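Local coordinates for protein NAD(P)H-FMN oxidoreductase (Bacillus subtilis, PDB 5LVA) that binds flavin mononucleotide in a flavodoxin-like fold and probably acts as a flavin reductase, passing electrons from NAD(P)H to flavin, at residues I60-P65 against K99-A104; K2-A7 against T32-Y37; A22-D27 against Q165-V170. One frame throughout, in Å; residues are numbered along the deposited sequence.

Contact 1 (I60-P65 against K99-A104). With FMN (flavin mononucleotide), chain C.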
loop_
_atom_site.group_PDB
_atom_site.type_symbol
_atom_site.label_atom_id
_atom_site.label_comp_id
_atom_site.label_asym_id
_atom_site.label_seq_id
_atom_site.Cartn_x
_atom_site.Cartn_y
_atom_site.Cartn_z
ATOM N N ILE A 60 -5.458 -4.713 -5.335
ATOM C CA ILE A 60 -4.252 -4.856 -4.534
ATOM C C ILE A 60 -3.884 -3.548 -3.843
ATOM O O ILE A 60 -3.743 -2.512 -4.484
ATOM C CB ILE A 60 -3.087 -5.320 -5.384
ATOM C CG1 ILE A 60 -3.536 -6.501 -6.231
ATOM C CG2 ILE A 60 -1.915 -5.700 -4.501
ATOM C CD1 ILE A 60 -2.482 -7.046 -7.085
ATOM N N VAL A 61 -3.748 -3.612 -2.523
ATOM C CA VAL A 61 -3.483 -2.441 -1.702
ATOM C C VAL A 61 -2.112 -2.524 -1.074
ATOM O O VAL A 61 -1.834 -3.439 -0.322
ATOM C CB VAL A 61 -4.530 -2.292 -0.595
ATOM C CG1 VAL A 61 -4.187 -1.142 0.308
ATOM C CG2 VAL A 61 -5.910 -2.109 -1.195
ATOM N N PHE A 62 -1.253 -1.569 -1.386
ATOM C CA PHE A 62 0.063 -1.509 -0.771
ATOM C C PHE A 62 0.016 -0.571 0.424
ATOM O O PHE A 62 -0.180 0.630 0.267
ATOM C CB PHE A 62 1.113 -1.058 -1.783
ATOM C CG PHE A 62 1.234 -1.964 -2.975
ATOM C CD1 PHE A 62 0.404 -1.805 -4.075
ATOM C CD2 PHE A 62 2.166 -2.982 -2.993
ATOM C CE1 PHE A 62 0.512 -2.645 -5.173
ATOM C CE2 PHE A 62 2.276 -3.830 -4.079
ATOM C CZ PHE A 62 1.453 -3.654 -5.175
ATOM N N GLN A 63 0.160 -1.133 1.623
ATOM C CA GLN A 63 0.086 -0.360 2.852
ATOM C C GLN A 63 1.454 -0.250 3.487
ATOM O O GLN A 63 2.100 -1.254 3.737
ATOM C CB GLN A 63 -0.899 -0.989 3.827
ATOM C CG GLN A 63 -1.110 -0.181 5.088
ATOM C CD GLN A 63 -2.025 -0.852 6.097
ATOM O OE1 GLN A 63 -2.892 -1.645 5.751
ATOM N NE2 GLN A 63 -1.839 -0.517 7.358
ATOM N N PHE A 64 1.899 0.971 3.752
ATOM C CA PHE A 64 3.215 1.172 4.328
ATOM C C PHE A 64 3.327 2.535 4.959
ATOM O O PHE A 64 2.517 3.399 4.690
ATOM C CB PHE A 64 4.306 0.987 3.264
ATOM C CG PHE A 64 4.134 1.842 2.023
ATOM C CD1 PHE A 64 3.408 1.379 0.941
ATOM C CD2 PHE A 64 4.737 3.090 1.932
ATOM C CE1 PHE A 64 3.273 2.141 -0.180
ATOM C CE2 PHE A 64 4.602 3.851 0.812
ATOM C CZ PHE A 64 3.868 3.385 -0.247
ATOM N N PRO A 65 4.308 2.722 5.847
ATOM C CA PRO A 65 4.585 4.083 6.291
ATOM C C PRO A 65 5.454 4.795 5.269
ATOM O O PRO A 65 6.263 4.149 4.610
ATOM C CB PRO A 65 5.339 3.879 7.602
ATOM C CG PRO A 65 6.033 2.594 7.413
ATOM C CD PRO A 65 5.069 1.734 6.633
ATOM N N LYS A 99 -6.986 -5.181 -12.949
ATOM C CA LYS A 99 -7.129 -5.144 -11.495
ATOM C C LYS A 99 -6.921 -3.734 -10.971
ATOM O O LYS A 99 -6.301 -2.918 -11.629
ATOM C CB LYS A 99 -6.138 -6.107 -10.824
ATOM C CG LYS A 99 -6.357 -7.570 -11.178
ATOM C CD LYS A 99 -5.329 -8.481 -10.518
ATOM C CE LYS A 99 -5.538 -9.932 -10.898
ATOM N NZ LYS A 99 -6.763 -10.517 -10.283
ATOM N N GLU A 100 -7.441 -3.455 -9.781
ATOM C CA GLU A 100 -7.253 -2.158 -9.149
ATOM C C GLU A 100 -5.985 -2.131 -8.308
ATOM O O GLU A 100 -5.557 -3.151 -7.773
ATOM C CB GLU A 100 -8.469 -1.796 -8.297
ATOM C CG GLU A 100 -9.696 -1.440 -9.110
ATOM C CD GLU A 100 -10.964 -1.313 -8.276
ATOM O OE1 GLU A 100 -11.168 -2.124 -7.346
ATOM O OE2 GLU A 100 -11.775 -0.410 -8.567
ATOM N N PHE A 101 -5.402 -0.943 -8.198
ATOM C CA PHE A 101 -4.109 -0.728 -7.575
ATOM C C PHE A 101 -4.258 0.488 -6.685
ATOM O O PHE A 101 -4.577 1.554 -7.166
ATOM C CB PHE A 101 -3.053 -0.517 -8.665
ATOM C CG PHE A 101 -1.640 -0.280 -8.173
ATOM C CD1 PHE A 101 -1.317 0.808 -7.375
ATOM C CD2 PHE A 101 -0.603 -1.088 -8.629
ATOM C CE1 PHE A 101 -0.016 1.024 -6.976
ATOM C CE2 PHE A 101 0.709 -0.863 -8.243
ATOM C CZ PHE A 101 0.997 0.183 -7.413
ATOM N N MET A 102 -4.046 0.351 -5.387
ATOM C CA MET A 102 -4.070 1.540 -4.565
ATOM C C MET A 102 -3.001 1.518 -3.472
ATOM O O MET A 102 -2.464 0.477 -3.116
ATOM C CB MET A 102 -5.468 1.755 -3.981
ATOM C CG MET A 102 -5.767 1.148 -2.646
ATOM S SD MET A 102 -7.147 2.015 -1.842
ATOM C CE MET A 102 -6.283 3.502 -1.435
ATOM N N VAL A 103 -2.668 2.705 -2.993
ATOM C CA VAL A 103 -1.654 2.882 -1.976
ATOM C C VAL A 103 -2.314 3.397 -0.717
ATOM O O VAL A 103 -3.139 4.280 -0.782
ATOM C CB VAL A 103 -0.545 3.875 -2.445
ATOM C CG1 VAL A 103 0.380 4.260 -1.287
ATOM C CG2 VAL A 103 0.242 3.277 -3.576
ATOM N N ALA A 104 -1.952 2.836 0.426
ATOM C CA ALA A 104 -2.392 3.378 1.709
ATOM C C ALA A 104 -1.160 3.727 2.513
ATOM O O ALA A 104 -0.421 2.855 2.917
ATOM C CB ALA A 104 -3.273 2.387 2.457
HETATM N N1 FMN C . 7.200 11.034 7.569
HETATM C C2 FMN C . 6.962 11.908 6.526
HETATM O O2 FMN C . 5.984 12.647 6.547
HETATM N N3 FMN C . 7.807 11.957 5.445
HETATM C C4 FMN C . 8.907 11.149 5.390
HETATM O O4 FMN C . 9.630 11.224 4.403
HETATM C C4A FMN C . 9.162 10.266 6.444
HETATM N N5 FMN C . 10.257 9.440 6.413
HETATM C C5A FMN C . 10.513 8.567 7.443
HETATM C C6 FMN C . 11.627 7.745 7.376
HETATM C C7 FMN C . 11.911 6.846 8.381
HETATM C C7M FMN C . 13.129 5.970 8.273
HETATM C C8 FMN C . 11.056 6.780 9.483
HETATM C C8M FMN C . 11.319 5.817 10.602
HETATM C C9 FMN C . 9.942 7.607 9.548
HETATM C C9A FMN C . 9.656 8.497 8.527
HETATM N N10 FMN C . 8.547 9.333 8.579
HETATM C C10 FMN C . 8.302 10.210 7.534
HETATM C "C1'" FMN C . 7.580 9.247 9.727
HETATM C "C2'" FMN C . 6.651 8.073 9.329
HETATM O "O2'" FMN C . 5.991 8.329 8.093
HETATM C "C3'" FMN C . 5.670 7.584 10.409
HETATM O "O3'" FMN C . 6.482 7.073 11.437
HETATM C "C4'" FMN C . 4.736 6.491 9.855
HETATM O "O4'" FMN C . 4.072 7.003 8.741
HETATM C "C5'" FMN C . 3.612 5.934 10.720
HETATM O "O5'" FMN C . 4.137 5.044 11.667
HETATM P P FMN C . 3.562 3.610 12.124
HETATM O O1P FMN C . 4.797 2.788 12.180
HETATM O O2P FMN C . 2.903 3.773 13.451
HETATM O O3P FMN C . 2.620 2.915 11.207
#

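Contact 2 (K2-A7 against T32-Y37)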
loop_
_atom_site.group_PDB
_atom_site.type_symbol
_atom_site.label_atom_id
_atom_site.label_comp_id
_atom_site.label_asym_id
_atom_site.label_seq_id
_atom_site.Cartn_x
_atom_site.Cartn_y
_atom_site.Cartn_z
ATOM N N LYS A 2 -12.894 -8.778 -3.767
ATOM C CA LYS A 2 -11.712 -9.460 -3.235
ATOM C C LYS A 2 -10.502 -8.539 -3.138
ATOM O O LYS A 2 -9.923 -8.154 -4.139
ATOM C CB LYS A 2 -11.363 -10.678 -4.081
ATOM C CG LYS A 2 -12.074 -11.926 -3.639
ATOM C CD LYS A 2 -11.288 -13.157 -4.006
ATOM C CE LYS A 2 -12.216 -14.295 -4.382
ATOM N NZ LYS A 2 -11.829 -14.896 -5.690
ATOM N N VAL A 3 -10.105 -8.210 -1.917
ATOM C CA VAL A 3 -9.072 -7.215 -1.720
ATOM C C VAL A 3 -7.843 -7.760 -1.019
ATOM O O VAL A 3 -7.917 -8.217 0.111
ATOM C CB VAL A 3 -9.607 -6.030 -0.915
ATOM C CG1 VAL A 3 -8.542 -4.977 -0.765
ATOM C CG2 VAL A 3 -10.853 -5.455 -1.578
ATOM N N LEU A 4 -6.705 -7.690 -1.698
ATOM C CA LEU A 4 -5.433 -8.104 -1.132
ATOM C C LEU A 4 -4.707 -6.898 -0.534
ATOM O O LEU A 4 -4.395 -5.955 -1.245
ATOM C CB LEU A 4 -4.586 -8.779 -2.207
ATOM C CG LEU A 4 -3.214 -9.332 -1.840
ATOM C CD1 LEU A 4 -3.317 -10.482 -0.851
ATOM C CD2 LEU A 4 -2.502 -9.778 -3.086
ATOM N N VAL A 5 -4.476 -6.905 0.774
ATOM C CA VAL A 5 -3.758 -5.814 1.420
ATOM C C VAL A 5 -2.368 -6.271 1.778
ATOM O O VAL A 5 -2.184 -7.060 2.704
ATOM C CB VAL A 5 -4.444 -5.301 2.714
ATOM C CG1 VAL A 5 -3.657 -4.149 3.310
ATOM C CG2 VAL A 5 -5.879 -4.876 2.460
ATOM N N LEU A 6 -1.384 -5.771 1.049
ATOM C CA LEU A 6 -0.004 -6.088 1.342
ATOM C C LEU A 6 0.596 -5.029 2.252
ATOM O O LEU A 6 0.875 -3.930 1.809
ATOM C CB LEU A 6 0.786 -6.209 0.047
ATOM C CG LEU A 6 0.123 -7.112 -0.996
ATOM C CD1 LEU A 6 0.897 -7.116 -2.292
ATOM C CD2 LEU A 6 0.030 -8.504 -0.450
ATOM N N ALA A 7 0.788 -5.357 3.529
ATOM C CA ALA A 7 1.313 -4.382 4.482
ATOM C C ALA A 7 2.814 -4.503 4.605
ATOM O O ALA A 7 3.337 -5.591 4.792
ATOM C CB ALA A 7 0.656 -4.542 5.824
ATOM N N THR A 32 -7.964 -10.013 2.390
ATOM C CA THR A 32 -6.809 -10.819 2.735
ATOM C C THR A 32 -5.697 -9.891 3.211
ATOM O O THR A 32 -5.056 -9.241 2.398
ATOM C CB THR A 32 -6.321 -11.619 1.535
ATOM O OG1 THR A 32 -7.430 -12.266 0.919
ATOM C CG2 THR A 32 -5.282 -12.627 1.924
ATOM N N LEU A 33 -5.470 -9.801 4.514
ATOM C CA LEU A 33 -4.396 -8.943 4.995
ATOM C C LEU A 33 -3.148 -9.771 5.201
ATOM O O LEU A 33 -3.220 -10.907 5.621
ATOM C CB LEU A 33 -4.787 -8.213 6.279
ATOM C CG LEU A 33 -3.775 -7.133 6.677
ATOM C CD1 LEU A 33 -4.480 -5.877 7.134
ATOM C CD2 LEU A 33 -2.850 -7.614 7.765
ATOM N N ARG A 34 -2.006 -9.201 4.852
ATOM C CA ARG A 34 -0.737 -9.882 4.995
ATOM C C ARG A 34 0.304 -8.924 5.552
ATOM O O ARG A 34 0.302 -7.740 5.248
ATOM C CB ARG A 34 -0.271 -10.458 3.663
ATOM C CG ARG A 34 -1.140 -11.560 3.131
ATOM C CD ARG A 34 -0.615 -12.090 1.808
ATOM N NE ARG A 34 0.670 -12.756 1.961
ATOM C CZ ARG A 34 1.674 -12.656 1.099
ATOM N NH1 ARG A 34 1.542 -11.910 0.018
ATOM N NH2 ARG A 34 2.812 -13.292 1.321
ATOM N N ASP A 35 1.178 -9.467 6.386
ATOM C CA ASP A 35 2.269 -8.746 7.004
ATOM C C ASP A 35 3.535 -9.291 6.397
ATOM O O ASP A 35 4.052 -10.327 6.835
ATOM C CB ASP A 35 2.241 -8.945 8.520
ATOM C CG ASP A 35 3.369 -8.239 9.241
ATOM O OD1 ASP A 35 4.336 -7.788 8.614
ATOM O OD2 ASP A 35 3.284 -8.148 10.470
ATOM N N LEU A 36 4.053 -8.604 5.393
ATOM C CA LEU A 36 5.117 -9.189 4.597
ATOM C C LEU A 36 6.459 -9.294 5.304
ATOM O O LEU A 36 7.171 -10.260 5.095
ATOM C CB LEU A 36 5.266 -8.418 3.297
ATOM C CG LEU A 36 4.228 -9.006 2.350
ATOM C CD1 LEU A 36 3.028 -8.093 2.215
ATOM C CD2 LEU A 36 4.835 -9.351 1.039
ATOM N N TYR A 37 6.800 -8.327 6.148
ATOM C CA TYR A 37 8.038 -8.411 6.910
ATOM C C TYR A 37 7.991 -9.585 7.875
ATOM O O TYR A 37 9.004 -10.203 8.175
ATOM C CB TYR A 37 8.303 -7.115 7.674
ATOM C CG TYR A 37 9.135 -6.115 6.918
ATOM C CD1 TYR A 37 10.507 -6.220 6.888
ATOM C CD2 TYR A 37 8.547 -5.071 6.231
ATOM C CE1 TYR A 37 11.272 -5.322 6.203
ATOM C CE2 TYR A 37 9.311 -4.159 5.543
ATOM C CZ TYR A 37 10.669 -4.290 5.529
ATOM O OH TYR A 37 11.428 -3.384 4.843
HETATM O O HOH W 1 4.962 -6.101 6.972
#

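Contact 3 (A22-D27 against Q165-V170)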
loop_
_atom_site.group_PDB
_atom_site.type_symbol
_atom_site.label_atom_id
_atom_site.label_comp_id
_atom_site.label_asym_id
_atom_site.label_seq_id
_atom_site.Cartn_x
_atom_site.Cartn_y
_atom_site.Cartn_z
ATOM N N ALA A 22 -4.552 -1.815 10.102
ATOM C CA ALA A 22 -4.645 -3.238 9.826
ATOM C C ALA A 22 -5.692 -3.944 10.696
ATOM O O ALA A 22 -6.393 -4.825 10.213
ATOM C CB ALA A 22 -3.290 -3.890 10.012
ATOM N N ASP A 23 -5.798 -3.557 11.967
ATOM C CA ASP A 23 -6.735 -4.195 12.902
ATOM C C ASP A 23 -8.184 -4.150 12.440
ATOM O O ASP A 23 -8.960 -5.056 12.718
ATOM C CB ASP A 23 -6.655 -3.542 14.288
ATOM C CG ASP A 23 -5.466 -4.016 15.098
ATOM O OD1 ASP A 23 -4.917 -5.089 14.792
ATOM O OD2 ASP A 23 -5.092 -3.309 16.054
ATOM N N THR A 24 -8.545 -3.085 11.740
ATOM C CA THR A 24 -9.921 -2.865 11.336
ATOM C C THR A 24 -10.368 -3.803 10.219
ATOM O O THR A 24 -11.543 -3.848 9.893
ATOM C CB THR A 24 -10.125 -1.423 10.876
ATOM O OG1 THR A 24 -9.456 -1.231 9.630
ATOM C CG2 THR A 24 -9.547 -0.461 11.882
ATOM N N LEU A 25 -9.436 -4.559 9.645
ATOM C CA LEU A 25 -9.741 -5.432 8.511
ATOM C C LEU A 25 -9.667 -6.944 8.813
ATOM O O LEU A 25 -9.925 -7.769 7.936
ATOM C CB LEU A 25 -8.796 -5.101 7.357
ATOM C CG LEU A 25 -8.943 -3.737 6.663
ATOM C CD1 LEU A 25 -7.856 -3.559 5.629
ATOM C CD2 LEU A 25 -10.301 -3.573 6.000
ATOM N N LYS A 26 -9.344 -7.309 10.051
ATOM C CA LYS A 26 -9.165 -8.717 10.419
ATOM C C LYS A 26 -10.462 -9.525 10.489
ATOM O O LYS A 26 -10.509 -10.570 11.147
ATOM C CB LYS A 26 -8.472 -8.846 11.782
ATOM C CG LYS A 26 -7.166 -8.096 11.958
ATOM C CD LYS A 26 -6.864 -7.925 13.450
ATOM C CE LYS A 26 -5.361 -7.975 13.725
ATOM N NZ LYS A 26 -4.576 -7.468 12.560
ATOM N N ASP A 27 -11.506 -9.060 9.820
ATOM C CA ASP A 27 -12.797 -9.721 9.919
ATOM C C ASP A 27 -13.700 -9.281 8.785
ATOM O O ASP A 27 -14.767 -9.848 8.576
ATOM C CB ASP A 27 -13.452 -9.427 11.274
ATOM C CG ASP A 27 -13.512 -7.936 11.587
ATOM O OD1 ASP A 27 -12.634 -7.182 11.105
ATOM O OD2 ASP A 27 -14.440 -7.517 12.316
ATOM N N GLN A 165 -11.641 5.601 8.651
ATOM C CA GLN A 165 -11.612 6.213 7.334
ATOM C C GLN A 165 -10.786 5.376 6.373
ATOM O O GLN A 165 -11.097 5.278 5.186
ATOM C CB GLN A 165 -11.064 7.636 7.406
ATOM C CG GLN A 165 -12.062 8.648 7.912
ATOM C CD GLN A 165 -13.333 8.645 7.104
ATOM O OE1 GLN A 165 -13.312 8.424 5.897
ATOM N NE2 GLN A 165 -14.451 8.898 7.764
ATOM N N TYR A 166 -9.729 4.773 6.898
ATOM C CA TYR A 166 -8.911 3.859 6.128
ATOM C C TYR A 166 -9.767 2.697 5.647
ATOM O O TYR A 166 -9.738 2.334 4.482
ATOM C CB TYR A 166 -7.734 3.381 6.983
ATOM C CG TYR A 166 -7.064 2.100 6.541
ATOM C CD1 TYR A 166 -7.541 0.866 6.956
ATOM C CD2 TYR A 166 -5.922 2.125 5.757
ATOM C CE1 TYR A 166 -6.925 -0.304 6.566
ATOM C CE2 TYR A 166 -5.298 0.956 5.366
ATOM C CZ TYR A 166 -5.804 -0.254 5.779
ATOM O OH TYR A 166 -5.186 -1.414 5.396
ATOM N N ARG A 167 -10.550 2.131 6.556
ATOM C CA ARG A 167 -11.361 0.968 6.246
ATOM C C ARG A 167 -12.379 1.286 5.166
ATOM O O ARG A 167 -12.589 0.500 4.260
ATOM C CB ARG A 167 -12.072 0.458 7.500
ATOM C CG ARG A 167 -12.668 -0.934 7.340
ATOM C CD ARG A 167 -13.705 -1.228 8.390
ATOM N NE ARG A 167 -13.973 -2.657 8.503
ATOM C CZ ARG A 167 -15.009 -3.280 7.956
ATOM N NH1 ARG A 167 -15.902 -2.604 7.255
ATOM N NH2 ARG A 167 -15.159 -4.583 8.120
ATOM N N GLU A 168 -13.013 2.441 5.262
ATOM C CA GLU A 168 -14.017 2.787 4.284
ATOM C C GLU A 168 -13.387 2.974 2.908
ATOM O O GLU A 168 -13.957 2.585 1.893
ATOM C CB GLU A 168 -14.768 4.045 4.692
ATOM C CG GLU A 168 -15.754 4.475 3.635
ATOM C CD GLU A 168 -16.568 5.679 4.029
ATOM O OE1 GLU A 168 -16.696 5.939 5.247
ATOM O OE2 GLU A 168 -17.089 6.356 3.115
ATOM N N HIS A 169 -12.198 3.560 2.887
ATOM C CA HIS A 169 -11.528 3.872 1.638
ATOM C C HIS A 169 -11.068 2.626 0.905
ATOM O O HIS A 169 -11.205 2.521 -0.301
ATOM C CB HIS A 169 -10.334 4.778 1.887
ATOM C CG HIS A 169 -9.850 5.469 0.656
ATOM N ND1 HIS A 169 -8.902 4.925 -0.179
ATOM C CD2 HIS A 169 -10.203 6.655 0.106
ATOM C CE1 HIS A 169 -8.676 5.752 -1.181
ATOM N NE2 HIS A 169 -9.454 6.808 -1.031
ATOM N N VAL A 170 -10.517 1.688 1.655
ATOM C CA VAL A 170 -10.010 0.445 1.100
ATOM C C VAL A 170 -11.141 -0.415 0.534
ATOM O O VAL A 170 -10.932 -1.208 -0.369
ATOM C CB VAL A 170 -9.214 -0.336 2.180
ATOM C CG1 VAL A 170 -8.959 -1.764 1.759
ATOM C CG2 VAL A 170 -7.907 0.375 2.470
#

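Contact 1 (I60-P65 against K99-A104)
I60-P65 and K99-A104 pair as parallel strands in the central sheet of the flavodoxin-like fold, the two strands of a beta-alpha-beta unit whose helix is 73-82. I60 and F62 each use both N and O in the ladder, bonding E100 O, M102 N, M102 O and A104 N in turn. F62 O to A104 N measures 2.8 Å, and the run closes with F64 N on A104 O at 3.1 Å. On the face carrying I60, F62, F101 and V103, the F62 and F101 side chains run at about a right angle, yet their ring planes are inclined by only 39°. F62 has CG beside its backbone N (chi1 -60°) and F101 has CG trans to its own (chi1 -180°), which brings F62 CE1 over one face of the F101 ring near the rim, 3.6 Å from F101 CE2. M102 O lies at the edge of the F62 ring. F64 puts CZ 3.7 Å from V103 CG1. On the opposite face V61 and M102 run side by side, with V61 CG2 3.6 Å from M102 CG, and V61 CG1 reaches A104 CB. The extended Q63 chain sends NE2 to OD1 of N18, an FMN-binding residue, and turns OE1 to Y166 OH, a pair modelled too close to be sound. At the strand end P65 CB packs 3.5 Å from C4' of the FMN ribityl chain. Strand 3-7 borders 60-65 and strand 141-148 borders 100-106; helix 156-171 covers M102 and A104, whereas W78 of helix 73-82 meets the F62 ring edge-to-face.

Contact 2 (K2-A7 against T32-Y37)
A7 O accepts the backbone N-H of L36 at 3.2 Å from L36 N, and water 1 lies 2.8 Å from the same A7 O, probably as a second donor. That water also accepts from Y37 N, tying the first turn of helix 36-39 to the end of strand 3-7. D35 stands at the N-cap of this helix, its OD1 taking the N-H of Q38. Before this turn the parallel ladder runs through T32 N to V3 O (2.9 Å), V5 N to T32 O, R34 N to V5 O and A7 N to R34 O (3.0 Å). On the face shared by L4, L6, T32 and R34, L6 and R34 lie alongside each other. L6 CD2 comes 3.8 Å from R34 NH1, approaching the guanidinium obliquely; L4 CD1 meets R34 CD farther back. A bend at chi3 (66°) turns the R34 guanidinium alongside L6, where salt bridges to E50 and E39 hold it. L36 CD1 closes on L6 CB at 3.6 Å. On the other face V5 CG1 meets L33 CD1 more loosely, at 4.3 Å. Strand 3-7, helix 17-23 and strand 31-35 form the opening beta-alpha-beta unit of the flavodoxin-like fold, with 31-35 at one edge of the sheet.

Contact 3 (A22-D27 against Q165-V170)
R167 runs antiparallel to the T24 and L25 side chains, while Y166 meets L25 at about a right angle. The R167 chain leaves the helix with CG trans to the backbone N (chi1 -166°) and stays extended to NE, which carries the guanidinium along the turn to the T24 carbonyl. There R167 NE donates to T24 O at 3.0 Å, with an N-H...O angle of 160°; the oxygen lies in the guanidinium plane, at its edge. The methylenes pack on the way: R167 CB lies 3.8 Å from T24 OG1 and R167 CG 3.8 Å from L25 CD2. T24 OG1 also sits at the edge of the Y166 ring, near CD1, though its hydrogen bond goes to F21 O. The other L25 methyl serves the tyrosine, L25 CD1 lying 3.5 Å from Y166 CE1 and also close to the hydroxyl, which itself lies by Q63 OE1 in a doubtfully short pair. From one turn on in the same helix, V170 CG2 lies over one face of that ring, offset toward the rim. A type I turn from D23 to K26 presents T24 and L25 to the helix. The contact thus joins the chain leaving helix 17-23 to helix 156-171 on one face of the sheet: Y166 stacks on the ring of F21 and touches V5 and A104, L25 packs on V5 and I31, and V170 reaches V3.

Overall arrangement
Contacts 1 and 2 belong to one parallel sheet, with their centres 9 Å apart: V61 O to L6 N and V61 N to L4 O, both 2.7 Å, probably hydrogen-bond strand 59-65 to strand 3-7. Contact 3 lies across one face of that sheet, its centre 12 Å from that of contact 1 and 11 Å from that of contact 2. Y166 links all three, its OH modelled doubtfully close to Q63 OE1 and 3.8 Å from V5 CG1; A22 CB meets L33 CD1 at 3.7 Å. The FMN lies at the end of the sheet where P65 touches it, whereas the side chains of A7 and Y166 stay about 9 and 10 Å from it.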